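Side-chain contacts in putative alpha/beta hydrolase FOLD protein (Candidatus Nitrososphaera gargensis, PDB 5A62), which probably hydrolyses carboxylic esters, as a member of the alpha/beta hydrolase fold: residues A[142-146]-A[147-151]; A[196-199]-A[200-204]. All blocks are in the same frame, centred on the assembly; numbering follows the deposited sequence.

Contact 1: residues A[142-146]-A[147-151]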
loop_
_atom_site.group_PDB
_atom_site.type_symbol
_atom_site.label_atom_id
_atom_site.label_comp_id
_atom_site.label_asym_id
_atom_site.label_seq_id
_atom_site.Cartn_x
_atom_site.Cartn_y
_atom_site.Cartn_z
ATOM N N GLU A 142 8.890 -9.747 -5.835
ATOM C CA GLU A 142 9.632 -9.822 -7.107
ATOM C C GLU A 142 9.595 -11.258 -7.642
ATOM O O GLU A 142 9.347 -11.446 -8.845
ATOM C CB GLU A 142 11.056 -9.391 -6.873
ATOM C CG GLU A 142 11.893 -9.433 -8.135
ATOM C CD GLU A 142 13.341 -8.980 -7.932
ATOM O OE1 GLU A 142 13.755 -8.575 -6.810
ATOM O OE2 GLU A 142 14.111 -9.080 -8.943
ATOM N N VAL A 143 9.805 -12.226 -6.750
ATOM C CA VAL A 143 9.674 -13.609 -7.225
ATOM C C VAL A 143 8.254 -13.935 -7.706
ATOM O O VAL A 143 8.020 -14.552 -8.737
ATOM C CB VAL A 143 10.117 -14.637 -6.167
ATOM C CG1 VAL A 143 9.885 -16.050 -6.698
ATOM C CG2 VAL A 143 11.548 -14.406 -5.790
ATOM N N ALA A 144 7.248 -13.537 -6.962
ATOM C CA ALA A 144 5.869 -13.809 -7.356
ATOM C C ALA A 144 5.580 -13.248 -8.744
ATOM O O ALA A 144 4.962 -13.896 -9.585
ATOM C CB ALA A 144 4.887 -13.199 -6.358
ATOM N N ILE A 145 6.007 -12.015 -8.978
ATOM C CA ILE A 145 5.725 -11.349 -10.240
ATOM C C ILE A 145 6.530 -11.936 -11.416
ATOM O O ILE A 145 5.957 -12.115 -12.504
ATOM C CB ILE A 145 5.960 -9.834 -10.091
ATOM C CG1 ILE A 145 4.970 -9.286 -9.104
ATOM C CG2 ILE A 145 5.768 -9.114 -11.465
ATOM C CD1 ILE A 145 5.395 -7.919 -8.525
ATOM N N THR A 146 7.789 -12.189 -11.163
ATOM C CA THR A 146 8.685 -12.598 -12.259
ATOM C C THR A 146 8.579 -14.105 -12.533
ATOM O O THR A 146 8.613 -14.534 -13.704
ATOM C CB THR A 146 10.108 -12.136 -11.989
ATOM O OG1 THR A 146 10.622 -12.662 -10.772
ATOM C CG2 THR A 146 10.122 -10.645 -11.921
ATOM N N GLN A 147 8.410 -14.904 -11.490
ATOM C CA GLN A 147 8.525 -16.385 -11.558
ATOM C C GLN A 147 7.245 -17.111 -11.205
ATOM O O GLN A 147 7.095 -18.277 -11.596
ATOM C CB GLN A 147 9.615 -16.912 -10.671
ATOM C CG GLN A 147 11.031 -16.361 -10.896
ATOM C CD GLN A 147 12.080 -17.187 -10.150
ATOM O OE1 GLN A 147 12.067 -18.429 -10.220
ATOM N NE2 GLN A 147 12.982 -16.539 -9.460
ATOM N N GLY A 148 6.317 -16.466 -10.492
ATOM C CA GLY A 148 5.102 -17.035 -10.094
ATOM C C GLY A 148 5.077 -17.647 -8.711
ATOM O O GLY A 148 6.055 -17.755 -8.011
ATOM N N MET A 149 3.862 -18.005 -8.296
ATOM C CA MET A 149 3.616 -18.477 -6.963
ATOM C C MET A 149 4.155 -19.866 -6.643
ATOM O O MET A 149 4.564 -20.144 -5.537
ATOM C CB MET A 149 2.111 -18.418 -6.626
ATOM C CG MET A 149 1.554 -16.965 -6.676
ATOM S SD MET A 149 2.441 -15.777 -5.636
ATOM C CE MET A 149 1.744 -16.193 -4.106
ATOM N N LYS A 150 4.149 -20.755 -7.642
ATOM C CA LYS A 150 4.732 -22.076 -7.385
ATOM C C LYS A 150 6.241 -21.924 -7.126
ATOM O O LYS A 150 6.782 -22.525 -6.204
ATOM C CB LYS A 150 4.464 -23.014 -8.553
ATOM C CG LYS A 150 3.002 -23.382 -8.797
ATOM C CD LYS A 150 2.930 -24.427 -9.921
ATOM C CE LYS A 150 1.542 -24.643 -10.530
ATOM N NZ LYS A 150 0.446 -24.783 -9.525
ATOM N N ALA A 151 6.909 -21.069 -7.918
ATOM C CA ALA A 151 8.312 -20.783 -7.668
ATOM C C ALA A 151 8.551 -20.114 -6.353
ATOM O O ALA A 151 9.454 -20.482 -5.598
ATOM C CB ALA A 151 8.914 -19.954 -8.771
HETATM O O HOH W 1 12.775 -13.414 -9.343
#

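Contact 2: residues A[196-199]-A[200-204]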
loop_
_atom_site.group_PDB
_atom_site.type_symbol
_atom_site.label_atom_id
_atom_site.label_comp_id
_atom_site.label_asym_id
_atom_site.label_seq_id
_atom_site.Cartn_x
_atom_site.Cartn_y
_atom_site.Cartn_z
ATOM N N TYR A 196 1.471 -2.019 4.872
ATOM C CA TYR A 196 1.919 -0.632 5.150
ATOM C C TYR A 196 0.834 0.312 5.576
ATOM O O TYR A 196 1.074 1.416 6.053
ATOM C CB TYR A 196 2.578 -0.026 3.907
ATOM C CG TYR A 196 3.931 -0.594 3.570
ATOM C CD1 TYR A 196 5.062 -0.013 4.111
ATOM C CD2 TYR A 196 4.117 -1.626 2.684
ATOM C CE1 TYR A 196 6.307 -0.515 3.836
ATOM C CE2 TYR A 196 5.378 -2.071 2.377
ATOM C CZ TYR A 196 6.465 -1.513 2.969
ATOM O OH TYR A 196 7.741 -1.997 2.651
ATOM N N THR A 197 -0.424 -0.104 5.385
ATOM C CA THR A 197 -1.584 0.757 5.629
ATOM C C THR A 197 -2.225 0.487 6.961
ATOM O O THR A 197 -3.286 1.084 7.260
ATOM C CB THR A 197 -2.641 0.638 4.515
ATOM O OG1 THR A 197 -3.291 -0.630 4.633
ATOM C CG2 THR A 197 -2.012 0.733 3.183
ATOM N N ILE A 198 -1.608 -0.340 7.816
ATOM C CA ILE A 198 -2.168 -0.578 9.176
ATOM C C ILE A 198 -2.068 0.754 9.952
ATOM O O ILE A 198 -0.968 1.337 9.949
ATOM C CB ILE A 198 -1.347 -1.604 9.891
ATOM C CG1 ILE A 198 -1.422 -2.968 9.189
ATOM C CG2 ILE A 198 -1.770 -1.713 11.332
ATOM C CD1 ILE A 198 -0.334 -3.915 9.679
ATOM N N PRO A 199 -3.118 1.203 10.568
ATOM C CA PRO A 199 -3.053 2.489 11.317
ATOM C C PRO A 199 -2.200 2.321 12.541
ATOM O O PRO A 199 -2.120 1.237 13.131
ATOM C CB PRO A 199 -4.476 2.803 11.663
ATOM C CG PRO A 199 -5.310 1.923 10.860
ATOM C CD PRO A 199 -4.471 0.719 10.455
ATOM N N GLY A 200 -1.610 3.425 13.000
ATOM C CA GLY A 200 -0.756 3.360 14.199
ATOM C C GLY A 200 -1.511 3.322 15.512
ATOM O O GLY A 200 -0.858 3.186 16.533
ATOM N N ASN A 201 -2.810 3.481 15.501
ATOM C CA ASN A 201 -3.602 3.532 16.749
ATOM C C ASN A 201 -4.495 2.314 17.001
ATOM O O ASN A 201 -5.466 2.400 17.747
ATOM C CB ASN A 201 -4.452 4.791 16.762
ATOM C CG ASN A 201 -5.626 4.748 15.786
ATOM O OD1 ASN A 201 -5.714 3.927 14.862
ATOM N ND2 ASN A 201 -6.574 5.643 16.016
ATOM N N VAL A 202 -4.234 1.159 16.357
ATOM C CA VAL A 202 -5.076 0.017 16.565
ATOM C C VAL A 202 -4.937 -0.492 18.001
ATOM O O VAL A 202 -5.904 -1.009 18.548
ATOM C CB VAL A 202 -4.851 -1.115 15.537
ATOM C CG1 VAL A 202 -5.835 -2.254 15.709
ATOM C CG2 VAL A 202 -4.953 -0.591 14.133
ATOM N N VAL A 203 -3.755 -0.456 18.574
ATOM C CA VAL A 203 -3.602 -0.934 19.941
ATOM C C VAL A 203 -4.523 -0.127 20.836
ATOM O O VAL A 203 -5.223 -0.740 21.647
ATOM C CB VAL A 203 -2.159 -0.858 20.461
ATOM C CG1 VAL A 203 -2.090 -1.234 21.936
ATOM C CG2 VAL A 203 -1.181 -1.684 19.620
ATOM N N GLN A 204 -4.572 1.181 20.703
ATOM C CA GLN A 204 -5.462 1.988 21.526
ATOM C C GLN A 204 -6.899 1.603 21.282
ATOM O O GLN A 204 -7.702 1.451 22.228
ATOM C CB GLN A 204 -5.243 3.486 21.219
ATOM C CG GLN A 204 -6.140 4.403 22.071
ATOM C CD GLN A 204 -5.803 5.880 21.899
ATOM O OE1 GLN A 204 -5.904 6.400 20.778
ATOM N NE2 GLN A 204 -5.377 6.567 23.015
HETATM O O HOH W 2 -1.506 -0.107 15.359
#

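Contact 1: residues A[142-146]-A[147-151]
The methyl of A144 meets the sulfur of M149, CB to SD 3.6 Å apart, where helix 136-147 gives way to helix 149-157. M149 gets there by folding back: after chi1 of -62° its chain bends again at chi2 and chi3, which returns SD to the helix just left. On another side of the turn V143 extends CG1 past the root of Q147; with CG1 anti to the backbone N (chi1 177°), this branch reaches along the helix to within 4.1 Å of Q147 CB. In the conformer given, T146 OG1 donates to E142 O over 2.6 Å, from above the carbonyl plane, while T146 N reaches the same oxygen from the opposite face. A water links T146 OG1 to Q147 NE2; T146 is modelled in two conformers, so this link and the OG1 bond to E142 O both depend on the one given. Q147 N still bonds V143 O (2.8 Å), whereas G148 N makes only weak bonds to V143 O and A144 O. With positive phi, G148 ends one helix and N-caps the next, a glycine-terminated helix-to-helix turn within the helical insertion between strands 116-122 and 212-218, where alpha/beta hydrolases commonly carry their cap.

Contact 2: residues A[196-199]-A[200-204]
The pyrrolidine ring of P199 carries V202 over one face and the carboxamide of N201 beyond its CB edge. V202 CG2 sits over that face displaced toward the CG-CD side, 3.9 Å from P199 CD, on the face toward which the P199 carbonyl carbon is displaced. N201 OD1 lies on that same side but well off centre, 3.6 Å from P199 CB, and the amide plane is turned about 37° from the mean plane of the ring. Torsions account for both approaches. V202 has chi1 of -175°, which places CG2 beside its backbone N and therefore over the turn, while chi1 of 72° in N201 sets the amide between the two backbone branches, its oxygen directed back to the proline. I198 CG2 touches the same V202 methyl more loosely, 4.4 Å from V202 CG2.

Residues P199 to V202 form a type I beta turn whose ends are bridged by a water, which donates to P199 O at 2.7 Å and accepts from V202 N at 3.2 Å. M107 of helix 100-111 packs on both P199 and V202. G200 N bonds E131 OE2 of the second subunit, and K128 NZ bonds I198 O.

N201 occupies the N-cap of helix 202-209, yet its side chain makes no capping bond. The chemistry thus implies a helix start packed by the proline ring and a valine methyl, which also rests against P199 O (V202 CG2 to P199 O 3.5 Å), while water takes the V202 N-H and a carboxylate of the second subunit takes the G200 N-H.

How the contacts relate
Contact 1 (142-151) precedes contact 2 (196-204) in the chain, and their centres lie 29 Å apart; the nearest atoms are about 12 Å apart, so they do not touch. Helix 185-194 connects them indirectly: A144, I145 and M149 of contact 1 pack on it, and the loop of contact 2 follows its end. Both sites also meet the second subunit, contact 1 through a bond from its K68 NZ to I145 O. Contact 2 lies closer to the chain centre, about 16 Å against 22 Å, and packs on helix 100-111, whose start forms part of the probable nucleophile elbow (G97, S99, G101). Contact 1 belongs to the outlying helical part.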